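Local coordinates for protein alpha-Amylase (Thermotoga maritima, PDB 2B5D) that belongs to glycosyl hydrolase family 57, a family of carbohydrate-active proteins built on a parallel-stranded beta/alpha barrel, at residues M43-D46 against D50-L53; M64-D69 against E171-K176; D69-Y74 against N115-Y120. One frame throughout, in Å; residues are numbered along the deposited sequence.

From the N terminus, strand 3-11 leads into helix 27-47, and contact 1 closes a very short loop where that helix turns back toward strand 53-57. Contact 2 opens soon afterwards, at the junction of helices 59-66 and 68-91, and closes only at the end of helix 156-174, some hundred residues on. Contact 3 is nested inside this large loop and joins the start of helix 68-91 to the end of helix 97-119; it shares Asp69 with contact 2. Contacts 1 and 3 touch through Met43 and Val116, so helix 27-47 packs against helix 97-119. Contacts 1 and 2 are in series and do not touch.

Contact 1: M43-D46 against D50-L53; sequences MMFD and DFRL
Phe45, near the end of helix 27-47, packs on Phe51 and Leu53 where the chain turns back into strand 53-57, at the returning half of a beta-alpha-beta unit. The two phenylalanine rings form an offset stack, with centroids 4.5 Å apart and planes only 14° from parallel. Neither ring is centred on the other: Phe51 CZ lies above the Phe45 ring, displaced toward its rim and 3.7 Å from Phe45 CG, while Phe51 CE1 reaches back to Phe45 CB at 3.8 Å. With CG set between its own backbone N and carbonyl carbon (chi1 74°), Phe51 swings its ring toward the helix and lays it nearly flat on its neighbour. At the far end of the Phe45 ring, Leu53 CD2 comes within 3.6 Å of Phe45 CZ, the leucine side chain running roughly perpendicular to that of the phenylalanine. Leu53 CB lies at the edge of the Phe51 ring, in plane. All three residues are buried, and Tyr131 adds an edge-to-face partner for Phe45, while Phe368 of helix 360-373 touches Phe51. Arg52, between Phe51 and Leu53, takes no part in this packing: its NH2 bonds Phe51 O at 3.0 Å with an N-H...O angle of 166° and makes a salt bridge to Asp50 OD1 at 3.2 Å, while NE pairs with Glu384. Such apolar packing of a helix end onto the chain entering the next parallel strand is typical of the beta-alpha-beta crossover, here joining strands 3-11 and 53-57.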
ATOM      1  N   MET A  43      37.464 -21.002   3.621  1.00 64.92           N
ATOM      2  CA  MET A  43      37.713 -22.327   4.160  1.00 66.00           C
ATOM      3  C   MET A  43      38.116 -23.317   3.071  1.00 65.00           C
ATOM      4  O   MET A  43      39.073 -24.076   3.214  1.00 65.16           O
ATOM      5  CB  MET A  43      36.486 -22.805   4.935  1.00 65.84           C
ATOM      6  CG  MET A  43      36.574 -22.434   6.416  1.00 68.15           C
ATOM      7  SD  MET A  43      34.990 -22.171   7.259  1.00 70.49           S
ATOM      8  CE  MET A  43      33.884 -23.259   6.352  1.00 68.58           C
ATOM      9  N   MET A  44      37.389 -23.280   1.971  1.00 64.83           N
ATOM     10  CA  MET A  44      37.689 -24.100   0.824  1.00 64.41           C
ATOM     11  C   MET A  44      39.054 -23.810   0.171  1.00 64.62           C
ATOM     12  O   MET A  44      39.692 -24.733  -0.314  1.00 65.34           O
ATOM     13  CB  MET A  44      36.543 -23.967  -0.175  1.00 64.60           C
ATOM     14  CG  MET A  44      36.530 -24.989  -1.308  1.00 64.29           C
ATOM     15  SD  MET A  44      37.380 -24.436  -2.814  1.00 64.06           S
ATOM     16  CE  MET A  44      36.058 -23.654  -3.736  1.00 61.96           C
ATOM     17  N   PHE A  45      39.509 -22.554   0.149  1.00 64.77           N
ATOM     18  CA  PHE A  45      40.808 -22.224  -0.467  1.00 64.92           C
ATOM     19  C   PHE A  45      41.916 -22.765   0.401  1.00 66.46           C
ATOM     20  O   PHE A  45      42.942 -23.208  -0.091  1.00 66.41           O
ATOM     21  CB  PHE A  45      41.039 -20.708  -0.620  1.00 63.78           C
ATOM     22  CG  PHE A  45      40.052 -20.008  -1.518  1.00 61.44           C
ATOM     23  CD1 PHE A  45      39.960 -18.634  -1.498  1.00 58.26           C
ATOM     24  CD2 PHE A  45      39.207 -20.718  -2.366  1.00 59.20           C
ATOM     25  CE1 PHE A  45      39.049 -17.978  -2.297  1.00 56.77           C
ATOM     26  CE2 PHE A  45      38.304 -20.064  -3.164  1.00 58.13           C
ATOM     27  CZ  PHE A  45      38.226 -18.689  -3.127  1.00 58.00           C
ATOM     28  N   ASP A  46      41.698 -22.676   1.708  1.00 68.28           N
ATOM     29  CA  ASP A  46      42.615 -23.191   2.693  1.00 69.63           C
ATOM     30  C   ASP A  46      42.731 -24.719   2.603  1.00 70.35           C
ATOM     31  O   ASP A  46      43.851 -25.250   2.566  1.00 71.36           O
ATOM     32  CB  ASP A  46      42.153 -22.753   4.075  1.00 70.07           C
ATOM     33  CG  ASP A  46      43.166 -23.070   5.163  1.00 72.45           C
ATOM     34  OD1 ASP A  46      42.831 -23.911   6.032  1.00 75.79           O
ATOM     35  OD2 ASP A  46      44.280 -22.485   5.161  1.00 73.34           O
ATOM     36  N   ASP A  50      45.123 -27.242  -4.400  1.00 65.60           N
ATOM     37  CA  ASP A  50      45.377 -26.241  -5.412  1.00 64.23           C
ATOM     38  C   ASP A  50      44.080 -25.915  -6.124  1.00 62.46           C
ATOM     39  O   ASP A  50      43.229 -26.788  -6.298  1.00 62.10           O
ATOM     40  CB  ASP A  50      46.407 -26.764  -6.413  1.00 64.62           C
ATOM     41  CG  ASP A  50      47.082 -25.645  -7.198  1.00 68.21           C
ATOM     42  OD1 ASP A  50      47.480 -24.616  -6.591  1.00 71.02           O
ATOM     43  OD2 ASP A  50      47.230 -25.801  -8.430  1.00 70.57           O
ATOM     44  N   PHE A  51      43.945 -24.659  -6.543  1.00 60.18           N
ATOM     45  CA  PHE A  51      42.802 -24.211  -7.328  1.00 58.22           C
ATOM     46  C   PHE A  51      43.265 -23.041  -8.202  1.00 56.82           C
ATOM     47  O   PHE A  51      44.328 -22.479  -7.970  1.00 55.61           O
ATOM     48  CB  PHE A  51      41.635 -23.801  -6.388  1.00 58.20           C
ATOM     49  CG  PHE A  51      41.861 -22.478  -5.680  1.00 58.23           C
ATOM     50  CD1 PHE A  51      42.631 -22.416  -4.510  1.00 57.32           C
ATOM     51  CD2 PHE A  51      41.340 -21.295  -6.211  1.00 55.24           C
ATOM     52  CE1 PHE A  51      42.868 -21.199  -3.885  1.00 57.31           C
ATOM     53  CE2 PHE A  51      41.574 -20.073  -5.598  1.00 55.24           C
ATOM     54  CZ  PHE A  51      42.331 -20.024  -4.434  1.00 57.75           C
ATOM     55  N   ARG A  52      42.466 -22.705  -9.211  1.00 56.01           N
ATOM     56  CA  ARG A  52      42.555 -21.413  -9.908  1.00 55.11           C
ATOM     57  C   ARG A  52      41.144 -20.837 -10.049  1.00 54.17           C
ATOM     58  O   ARG A  52      40.243 -21.498 -10.564  1.00 53.41           O
ATOM     59  CB  ARG A  52      43.177 -21.540 -11.304  1.00 54.63           C
ATOM     60  CG  ARG A  52      44.641 -21.905 -11.373  1.00 55.80           C
ATOM     61  CD  ARG A  52      45.516 -20.935 -10.622  1.00 58.06           C
ATOM     62  NE  ARG A  52      46.904 -21.263 -10.868  1.00 60.35           N
ATOM     63  CZ  ARG A  52      47.633 -22.071 -10.110  1.00 61.77           C
ATOM     64  NH1 ARG A  52      48.884 -22.319 -10.452  1.00 62.08           N
ATOM     65  NH2 ARG A  52      47.127 -22.633  -9.017  1.00 63.63           N
ATOM     66  N   LEU A  53      40.975 -19.588  -9.620  1.00 53.27           N
ATOM     67  CA  LEU A  53      39.657 -18.951  -9.624  1.00 52.27           C
ATOM     68  C   LEU A  53      39.794 -17.448  -9.751  1.00 51.91           C
ATOM     69  O   LEU A  53      40.679 -16.830  -9.142  1.00 51.85           O
ATOM     70  CB  LEU A  53      38.876 -19.327  -8.345  1.00 52.28           C
ATOM     71  CG  LEU A  53      37.544 -18.640  -8.036  1.00 51.82           C
ATOM     72  CD1 LEU A  53      36.447 -19.201  -8.896  1.00 48.55           C
ATOM     73  CD2 LEU A  53      37.172 -18.669  -6.519  1.00 50.99           C
TER

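Contact 2: M64-D69 against E171-K176; sequences MLSSRD and EKHMKK
Ser66 holds OG between its backbone N and carbonyl carbon (chi1 72°), and His173 has CG opposite its carbonyl carbon (chi1 -67°), which brings the hydroxyl and the imidazole together. Ser66 OG lies 3.4 Å from His173 NE2, approaching the ring obliquely, and Ser66 CB stands 3.8 Å from the same nitrogen, so the serine meets the NE2-CD2 side of the imidazole with both its side-chain atoms. The firm hydrogen bond of Ser66 OG is to Met62 O, one turn earlier in its own helix. Lys172 CE lies over one face of the His173 ring, 3.4 Å above the plane and toward the rim; the amino group beyond it forms salt bridges with Glu63 and Glu517. The C-terminal ends of two helices meet here through side chains: that of helix 59-66, just before the chain turns into helix 68-91, and that of helix 156-174, one of the helices surrounding the barrel. Helix 156-174 ends at Met174, and Lys175 is the first residue to leave the helical conformation, with positive phi. Lys175 N still reaches Glu171 O at 2.7 Å, and the lysine side chain curls back over the last turn. There Lys175 NZ binds Lys172 O at 2.9 Å, with a C=O...N angle of 165°. Leu125 of helix 125-134 touches both His173 and Leu65.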
ATOM      1  N   MET A  64      31.738  -2.312   2.717  1.00 52.07           N
ATOM      2  CA  MET A  64      31.027  -2.958   3.825  1.00 53.04           C
ATOM      3  C   MET A  64      31.860  -3.956   4.626  1.00 53.66           C
ATOM      4  O   MET A  64      31.802  -3.960   5.841  1.00 53.70           O
ATOM      5  CB  MET A  64      29.716  -3.584   3.365  1.00 52.50           C
ATOM      6  CG  MET A  64      28.742  -2.559   2.798  1.00 52.93           C
ATOM      7  SD  MET A  64      27.144  -3.310   2.475  1.00 55.55           S
ATOM      8  CE  MET A  64      27.531  -4.345   1.050  1.00 54.07           C
ATOM      9  N   LEU A  65      32.646  -4.799   3.973  1.00 54.81           N
ATOM     10  CA  LEU A  65      33.397  -5.803   4.699  1.00 56.06           C
ATOM     11  C   LEU A  65      34.499  -5.214   5.543  1.00 58.11           C
ATOM     12  O   LEU A  65      34.925  -5.800   6.543  1.00 58.30           O
ATOM     13  CB  LEU A  65      33.995  -6.812   3.724  1.00 55.66           C
ATOM     14  CG  LEU A  65      33.004  -7.757   3.059  1.00 54.94           C
ATOM     15  CD1 LEU A  65      33.743  -8.651   2.089  1.00 53.77           C
ATOM     16  CD2 LEU A  65      32.305  -8.565   4.121  1.00 51.39           C
ATOM     17  N   SER A  66      35.008  -4.070   5.104  1.00 61.15           N
ATOM     18  CA  SER A  66      36.078  -3.388   5.812  1.00 62.92           C
ATOM     19  C   SER A  66      35.552  -2.485   6.930  1.00 65.14           C
ATOM     20  O   SER A  66      36.313  -2.146   7.839  1.00 66.14           O
ATOM     21  CB  SER A  66      36.916  -2.569   4.832  1.00 62.56           C
ATOM     22  OG  SER A  66      36.192  -1.437   4.401  1.00 62.79           O
ATOM     23  N   SER A  67      34.283  -2.086   6.860  1.00 67.63           N
ATOM     24  CA  SER A  67      33.685  -1.215   7.883  1.00 71.16           C
ATOM     25  C   SER A  67      33.652  -1.874   9.251  1.00 73.00           C
ATOM     26  O   SER A  67      32.885  -2.822   9.462  1.00 73.58           O
ATOM     27  CB  SER A  67      32.257  -0.825   7.517  1.00 71.03           C
ATOM     28  OG  SER A  67      31.550  -0.468   8.700  1.00 72.08           O
ATOM     29  N   ARG A  68      34.457  -1.381  10.185  1.00 75.59           N
ATOM     30  CA  ARG A  68      34.603  -2.108  11.464  1.00 78.77           C
ATOM     31  C   ARG A  68      33.436  -2.000  12.463  1.00 78.75           C
ATOM     32  O   ARG A  68      33.476  -2.604  13.526  1.00 79.46           O
ATOM     33  CB  ARG A  68      35.985  -1.935  12.124  1.00 78.44           C
ATOM     34  CG  ARG A  68      36.412  -0.532  12.510  1.00 80.81           C
ATOM     35  CD  ARG A  68      37.486  -0.588  13.632  1.00 82.39           C
ATOM     36  NE  ARG A  68      38.165  -1.900  13.707  1.00 90.76           N
ATOM     37  CZ  ARG A  68      39.206  -2.282  12.955  1.00 92.25           C
ATOM     38  NH1 ARG A  68      39.723  -1.455  12.040  1.00 92.75           N
ATOM     39  NH2 ARG A  68      39.725  -3.502  13.114  1.00 91.97           N
ATOM     40  N   ASP A  69      32.385  -1.282  12.085  1.00 79.55           N
ATOM     41  CA  ASP A  69      31.108  -1.357  12.793  1.00 80.18           C
ATOM     42  C   ASP A  69      30.244  -2.536  12.318  1.00 79.96           C
ATOM     43  O   ASP A  69      29.538  -3.153  13.128  1.00 79.90           O
ATOM     44  CB  ASP A  69      30.364  -0.029  12.695  1.00 80.64           C
ATOM     45  CG  ASP A  69      31.271   1.158  13.021  1.00 83.51           C
ATOM     46  OD1 ASP A  69      31.105   1.758  14.113  1.00 85.53           O
ATOM     47  OD2 ASP A  69      32.182   1.462  12.198  1.00 86.16           O
ATOM     48  N   GLU A 171      42.467  -0.423  -5.234  1.00 51.35           N
ATOM     49  CA  GLU A 171      43.851  -0.134  -4.832  1.00 53.58           C
ATOM     50  C   GLU A 171      43.995   0.060  -3.323  1.00 53.79           C
ATOM     51  O   GLU A 171      44.897  -0.524  -2.704  1.00 54.28           O
ATOM     52  CB  GLU A 171      44.392   1.105  -5.536  1.00 54.29           C
ATOM     53  CG  GLU A 171      44.497   1.000  -7.055  1.00 58.63           C
ATOM     54  CD  GLU A 171      45.343   2.128  -7.628  1.00 66.93           C
ATOM     55  OE1 GLU A 171      46.597   2.032  -7.485  1.00 70.54           O
ATOM     56  OE2 GLU A 171      44.768   3.106  -8.206  1.00 68.86           O
ATOM     57  N   LYS A 172      43.110   0.890  -2.753  1.00 53.76           N
ATOM     58  CA  LYS A 172      43.058   1.174  -1.318  1.00 54.15           C
ATOM     59  C   LYS A 172      42.966  -0.089  -0.462  1.00 54.63           C
ATOM     60  O   LYS A 172      43.731  -0.264   0.471  1.00 54.45           O
ATOM     61  CB  LYS A 172      41.898   2.116  -1.010  1.00 54.12           C
ATOM     62  CG  LYS A 172      41.667   2.372   0.509  1.00 55.62           C
ATOM     63  CD  LYS A 172      40.383   3.147   0.756  1.00 54.79           C
ATOM     64  CE  LYS A 172      39.197   2.200   0.947  1.00 54.67           C
ATOM     65  NZ  LYS A 172      37.954   2.995   1.279  1.00 55.94           N
ATOM     66  N   HIS A 173      42.045  -0.985  -0.793  1.00 55.14           N
ATOM     67  CA  HIS A 173      41.909  -2.208  -0.012  1.00 55.25           C
ATOM     68  C   HIS A 173      42.927  -3.260  -0.356  1.00 56.59           C
ATOM     69  O   HIS A 173      43.335  -4.025   0.511  1.00 57.14           O
ATOM     70  CB  HIS A 173      40.524  -2.839  -0.201  1.00 53.96           C
ATOM     71  CG  HIS A 173      39.396  -2.027   0.348  1.00 51.50           C
ATOM     72  ND1 HIS A 173      38.419  -1.477  -0.457  1.00 50.44           N
ATOM     73  CD2 HIS A 173      39.070  -1.692   1.618  1.00 50.06           C
ATOM     74  CE1 HIS A 173      37.538  -0.839   0.291  1.00 49.74           C
ATOM     75  NE2 HIS A 173      37.918  -0.940   1.554  1.00 51.54           N
ATOM     76  N   MET A 174      43.282  -3.369  -1.635  1.00 58.32           N
ATOM     77  CA  MET A 174      44.074  -4.508  -2.050  1.00 59.26           C
ATOM     78  C   MET A 174      45.564  -4.194  -2.094  1.00 60.17           C
ATOM     79  O   MET A 174      46.388  -5.107  -2.124  1.00 61.07           O
ATOM     80  CB  MET A 174      43.573  -5.060  -3.390  1.00 59.70           C
ATOM     81  CG  MET A 174      42.162  -5.655  -3.342  1.00 59.17           C
ATOM     82  SD  MET A 174      41.994  -7.222  -2.460  1.00 61.70           S
ATOM     83  CE  MET A 174      41.593  -6.715  -0.790  1.00 57.17           C
ATOM     84  N   LYS A 175      45.913  -2.910  -2.069  1.00 60.21           N
ATOM     85  CA  LYS A 175      47.324  -2.495  -2.153  1.00 60.70           C
ATOM     86  C   LYS A 175      47.984  -2.929  -3.482  1.00 60.02           C
ATOM     87  O   LYS A 175      49.174  -3.258  -3.506  1.00 60.62           O
ATOM     88  CB  LYS A 175      48.159  -3.008  -0.947  1.00 60.86           C
ATOM     89  CG  LYS A 175      47.474  -2.971   0.407  1.00 62.71           C
ATOM     90  CD  LYS A 175      47.264  -1.534   0.867  1.00 66.04           C
ATOM     91  CE  LYS A 175      46.493  -1.477   2.181  1.00 67.81           C
ATOM     92  NZ  LYS A 175      45.880  -0.099   2.371  1.00 71.99           N
ATOM     93  N   LYS A 176      47.226  -2.875  -4.577  1.00 58.86           N
ATOM     94  CA  LYS A 176      47.647  -3.373  -5.874  1.00 58.13           C
ATOM     95  C   LYS A 176      46.657  -2.766  -6.839  1.00 56.49           C
ATOM     96  O   LYS A 176      45.484  -2.615  -6.490  1.00 56.05           O
ATOM     97  CB  LYS A 176      47.481  -4.905  -5.880  1.00 58.57           C
ATOM     98  CG  LYS A 176      47.905  -5.652  -7.131  1.00 60.37           C
ATOM     99  CD  LYS A 176      47.705  -7.181  -6.900  1.00 59.95           C
ATOM    100  CE  LYS A 176      48.180  -8.026  -8.095  1.00 60.89           C
ATOM    101  NZ  LYS A 176      48.195  -9.494  -7.784  1.00 62.06           N
TER

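Contact 3: D69-Y74 against N115-Y120; sequences DLQEKY and NVFRSY
Phe117 reaches from helix 97-119 into the angle between Gln71 and Tyr74 of helix 68-91. Its CB carries CG anti to the backbone N (chi1 -173°), and the whole ring thereby extends across to the other helix. At the root of the ring, Phe117 CG is 4.0 Å from Tyr74 CE1. Along one side, CD2 and then CE2 run alongside the CD1-CE1 bond of the tyrosine, Phe117 CD2 lying 3.8 Å from Tyr74 CE1 and Phe117 CE2 3.7 Å from Tyr74 CD1. On the other side, Phe117 CD1 lies 4.1 Å from Tyr74 CD1, Phe117 CE1 comes within 3.6 Å of the backbone carbonyl oxygen Gln71 O, and the tip, CZ, ends 3.7 Å from Gln71 CB. Gln71 CA lies at the edge of the ring, in its plane. One face is met by Tyr74, whose CD1 stands above the centre of the ring. The planes are inclined at 49°, an oblique pairing in which the two side chains pass each other heading opposite ways. Tyr74 continues beyond Phe117 to place its OH on Thr35 OG1 in a hydrogen bond. The two helices follow one another in the chain and run antiparallel as a helical hairpin, further joined by salt bridges from Arg118 to Glu75 and Glu79. Helix 27-47 lies against both: Ile34 touches Tyr74, Ile39 touches Val116, and that helix in turn precedes barrel strand 53-57.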
ATOM      1  N   ASP A  69      32.385  -1.282  12.085  1.00 79.55           N
ATOM      2  CA  ASP A  69      31.108  -1.357  12.793  1.00 80.18           C
ATOM      3  C   ASP A  69      30.244  -2.536  12.318  1.00 79.96           C
ATOM      4  O   ASP A  69      29.538  -3.153  13.128  1.00 79.90           O
ATOM      5  CB  ASP A  69      30.364  -0.029  12.695  1.00 80.64           C
ATOM      6  CG  ASP A  69      31.271   1.158  13.021  1.00 83.51           C
ATOM      7  OD1 ASP A  69      31.105   1.758  14.113  1.00 85.53           O
ATOM      8  OD2 ASP A  69      32.182   1.462  12.198  1.00 86.16           O
ATOM      9  N   LEU A  70      30.315  -2.855  11.020  1.00 79.55           N
ATOM     10  CA  LEU A  70      29.668  -4.054  10.474  1.00 79.15           C
ATOM     11  C   LEU A  70      30.333  -5.330  10.989  1.00 78.99           C
ATOM     12  O   LEU A  70      29.659  -6.314  11.291  1.00 79.25           O
ATOM     13  CB  LEU A  70      29.633  -4.025   8.939  1.00 79.14           C
ATOM     14  CG  LEU A  70      28.395  -3.568   8.132  1.00 79.48           C
ATOM     15  CD1 LEU A  70      27.200  -3.024   8.949  1.00 79.02           C
ATOM     16  CD2 LEU A  70      28.778  -2.569   7.014  1.00 78.22           C
ATOM     17  N   GLN A  71      31.651  -5.310  11.121  1.00 78.60           N
ATOM     18  CA  GLN A  71      32.369  -6.462  11.651  1.00 78.77           C
ATOM     19  C   GLN A  71      31.949  -6.775  13.099  1.00 78.70           C
ATOM     20  O   GLN A  71      31.776  -7.948  13.467  1.00 78.64           O
ATOM     21  CB  GLN A  71      33.879  -6.229  11.565  1.00 78.75           C
ATOM     22  CG  GLN A  71      34.363  -5.728  10.210  1.00 79.57           C
ATOM     23  CD  GLN A  71      35.845  -5.374  10.193  1.00 79.66           C
ATOM     24  OE1 GLN A  71      36.434  -5.186   9.123  1.00 80.51           O
ATOM     25  NE2 GLN A  71      36.455  -5.286  11.374  1.00 79.18           N
ATOM     26  N   GLU A  72      31.794  -5.717  13.905  1.00 78.42           N
ATOM     27  CA  GLU A  72      31.291  -5.814  15.286  1.00 77.80           C
ATOM     28  C   GLU A  72      29.859  -6.363  15.342  1.00 76.75           C
ATOM     29  O   GLU A  72      29.591  -7.310  16.085  1.00 77.09           O
ATOM     30  CB  GLU A  72      31.406  -4.459  15.999  1.00 78.06           C
ATOM     31  CG  GLU A  72      32.830  -4.179  16.494  1.00 78.24           C
ATOM     32  CD  GLU A  72      33.085  -2.739  16.965  1.00 78.35           C
ATOM     33  OE1 GLU A  72      34.273  -2.441  17.232  1.00 79.86           O
ATOM     34  OE2 GLU A  72      32.133  -1.919  17.071  1.00 76.75           O
ATOM     35  N   LYS A  73      28.966  -5.790  14.538  1.00 75.28           N
ATOM     36  CA  LYS A  73      27.605  -6.319  14.373  1.00 74.42           C
ATOM     37  C   LYS A  73      27.557  -7.774  13.873  1.00 73.59           C
ATOM     38  O   LYS A  73      26.700  -8.546  14.305  1.00 74.18           O
ATOM     39  CB  LYS A  73      26.762  -5.404  13.477  1.00 74.45           C
ATOM     40  CG  LYS A  73      26.302  -4.143  14.173  1.00 75.76           C
ATOM     41  CD  LYS A  73      26.224  -2.925  13.226  1.00 78.01           C
ATOM     42  CE  LYS A  73      26.307  -1.563  13.990  1.00 77.39           C
ATOM     43  NZ  LYS A  73      27.282  -1.533  15.145  1.00 76.80           N
ATOM     44  N   TYR A  74      28.477  -8.159  12.990  1.00 72.11           N
ATOM     45  CA  TYR A  74      28.499  -9.538  12.495  1.00 70.78           C
ATOM     46  C   TYR A  74      28.904 -10.517  13.587  1.00 71.41           C
ATOM     47  O   TYR A  74      28.348 -11.606  13.680  1.00 70.89           O
ATOM     48  CB  TYR A  74      29.422  -9.703  11.265  1.00 68.69           C
ATOM     49  CG  TYR A  74      29.508 -11.141  10.787  1.00 65.21           C
ATOM     50  CD1 TYR A  74      30.586 -11.948  11.143  1.00 63.45           C
ATOM     51  CD2 TYR A  74      28.489 -11.700  10.014  1.00 60.62           C
ATOM     52  CE1 TYR A  74      30.663 -13.272  10.721  1.00 62.70           C
ATOM     53  CE2 TYR A  74      28.550 -13.008   9.597  1.00 60.81           C
ATOM     54  CZ  TYR A  74      29.637 -13.789   9.947  1.00 62.73           C
ATOM     55  OH  TYR A  74      29.690 -15.084   9.532  1.00 62.15           O
ATOM     56  N   ASN A 115      35.224 -18.168  14.011  1.00 75.17           N
ATOM     57  CA  ASN A 115      36.638 -18.372  14.283  1.00 75.73           C
ATOM     58  C   ASN A 115      37.553 -17.976  13.139  1.00 75.29           C
ATOM     59  O   ASN A 115      38.640 -17.442  13.379  1.00 75.32           O
ATOM     60  CB  ASN A 115      36.890 -19.834  14.578  1.00 76.97           C
ATOM     61  CG  ASN A 115      37.795 -20.021  15.749  1.00 80.06           C
ATOM     62  OD1 ASN A 115      37.330 -20.047  16.897  1.00 83.49           O
ATOM     63  ND2 ASN A 115      39.101 -20.140  15.487  1.00 81.75           N
ATOM     64  N   VAL A 116      37.138 -18.270  11.904  1.00 74.32           N
ATOM     65  CA  VAL A 116      37.855 -17.783  10.723  1.00 73.44           C
ATOM     66  C   VAL A 116      37.786 -16.264  10.682  1.00 73.28           C
ATOM     67  O   VAL A 116      38.776 -15.599  10.425  1.00 73.40           O
ATOM     68  CB  VAL A 116      37.305 -18.390   9.405  1.00 73.39           C
ATOM     69  CG1 VAL A 116      37.831 -17.638   8.178  1.00 72.46           C
ATOM     70  CG2 VAL A 116      37.644 -19.884   9.314  1.00 72.68           C
ATOM     71  N   PHE A 117      36.605 -15.722  10.951  1.00 73.47           N
ATOM     72  CA  PHE A 117      36.390 -14.287  10.978  1.00 73.75           C
ATOM     73  C   PHE A 117      37.332 -13.611  11.970  1.00 74.82           C
ATOM     74  O   PHE A 117      37.832 -12.512  11.710  1.00 74.73           O
ATOM     75  CB  PHE A 117      34.945 -14.006  11.345  1.00 73.28           C
ATOM     76  CG  PHE A 117      34.559 -12.566  11.254  1.00 72.40           C
ATOM     77  CD1 PHE A 117      34.503 -11.777  12.392  1.00 71.78           C
ATOM     78  CD2 PHE A 117      34.207 -12.005  10.035  1.00 71.53           C
ATOM     79  CE1 PHE A 117      34.119 -10.443  12.317  1.00 71.72           C
ATOM     80  CE2 PHE A 117      33.827 -10.671   9.954  1.00 71.47           C
ATOM     81  CZ  PHE A 117      33.785  -9.890  11.098  1.00 71.63           C
ATOM     82  N   ARG A 118      37.568 -14.289  13.096  1.00 75.79           N
ATOM     83  CA  ARG A 118      38.475 -13.816  14.136  1.00 76.94           C
ATOM     84  C   ARG A 118      39.937 -13.961  13.720  1.00 76.85           C
ATOM     85  O   ARG A 118      40.702 -13.030  13.927  1.00 77.62           O
ATOM     86  CB  ARG A 118      38.202 -14.513  15.475  1.00 76.98           C
ATOM     87  CG  ARG A 118      36.862 -14.118  16.107  1.00 77.71           C
ATOM     88  CD  ARG A 118      36.763 -14.586  17.554  1.00 78.56           C
ATOM     89  NE  ARG A 118      35.385 -14.637  18.048  1.00 81.96           N
ATOM     90  CZ  ARG A 118      34.642 -13.567  18.333  1.00 82.66           C
ATOM     91  NH1 ARG A 118      33.403 -13.712  18.787  1.00 82.44           N
ATOM     92  NH2 ARG A 118      35.136 -12.352  18.162  1.00 83.20           N
ATOM     93  N   SER A 119      40.315 -15.093  13.114  1.00 76.55           N
ATOM     94  CA  SER A 119      41.638 -15.252  12.481  1.00 76.48           C
ATOM     95  C   SER A 119      42.121 -14.030  11.691  1.00 76.31           C
ATOM     96  O   SER A 119      43.332 -13.822  11.554  1.00 77.14           O
ATOM     97  CB  SER A 119      41.640 -16.422  11.499  1.00 76.68           C
ATOM     98  OG  SER A 119      41.009 -17.552  12.045  1.00 78.36           O
ATOM     99  N   TYR A 120      41.180 -13.254  11.152  1.00 75.10           N
ATOM    100  CA  TYR A 120      41.480 -12.148  10.266  1.00 74.29           C
ATOM    101  C   TYR A 120      41.141 -10.807  10.897  1.00 74.54           C
ATOM    102  O   TYR A 120      40.945  -9.810  10.177  1.00 74.37           O
ATOM    103  CB  TYR A 120      40.700 -12.303   8.964  1.00 73.42           C
ATOM    104  CG  TYR A 120      41.213 -13.402   8.071  1.00 73.02           C
ATOM    105  CD1 TYR A 120      40.466 -14.556   7.853  1.00 72.70           C
ATOM    106  CD2 TYR A 120      42.450 -13.292   7.439  1.00 72.00           C
ATOM    107  CE1 TYR A 120      40.935 -15.565   7.023  1.00 71.72           C
ATOM    108  CE2 TYR A 120      42.927 -14.295   6.619  1.00 70.61           C
ATOM    109  CZ  TYR A 120      42.169 -15.429   6.411  1.00 71.41           C
ATOM    110  OH  TYR A 120      42.645 -16.425   5.585  1.00 70.80           O
TER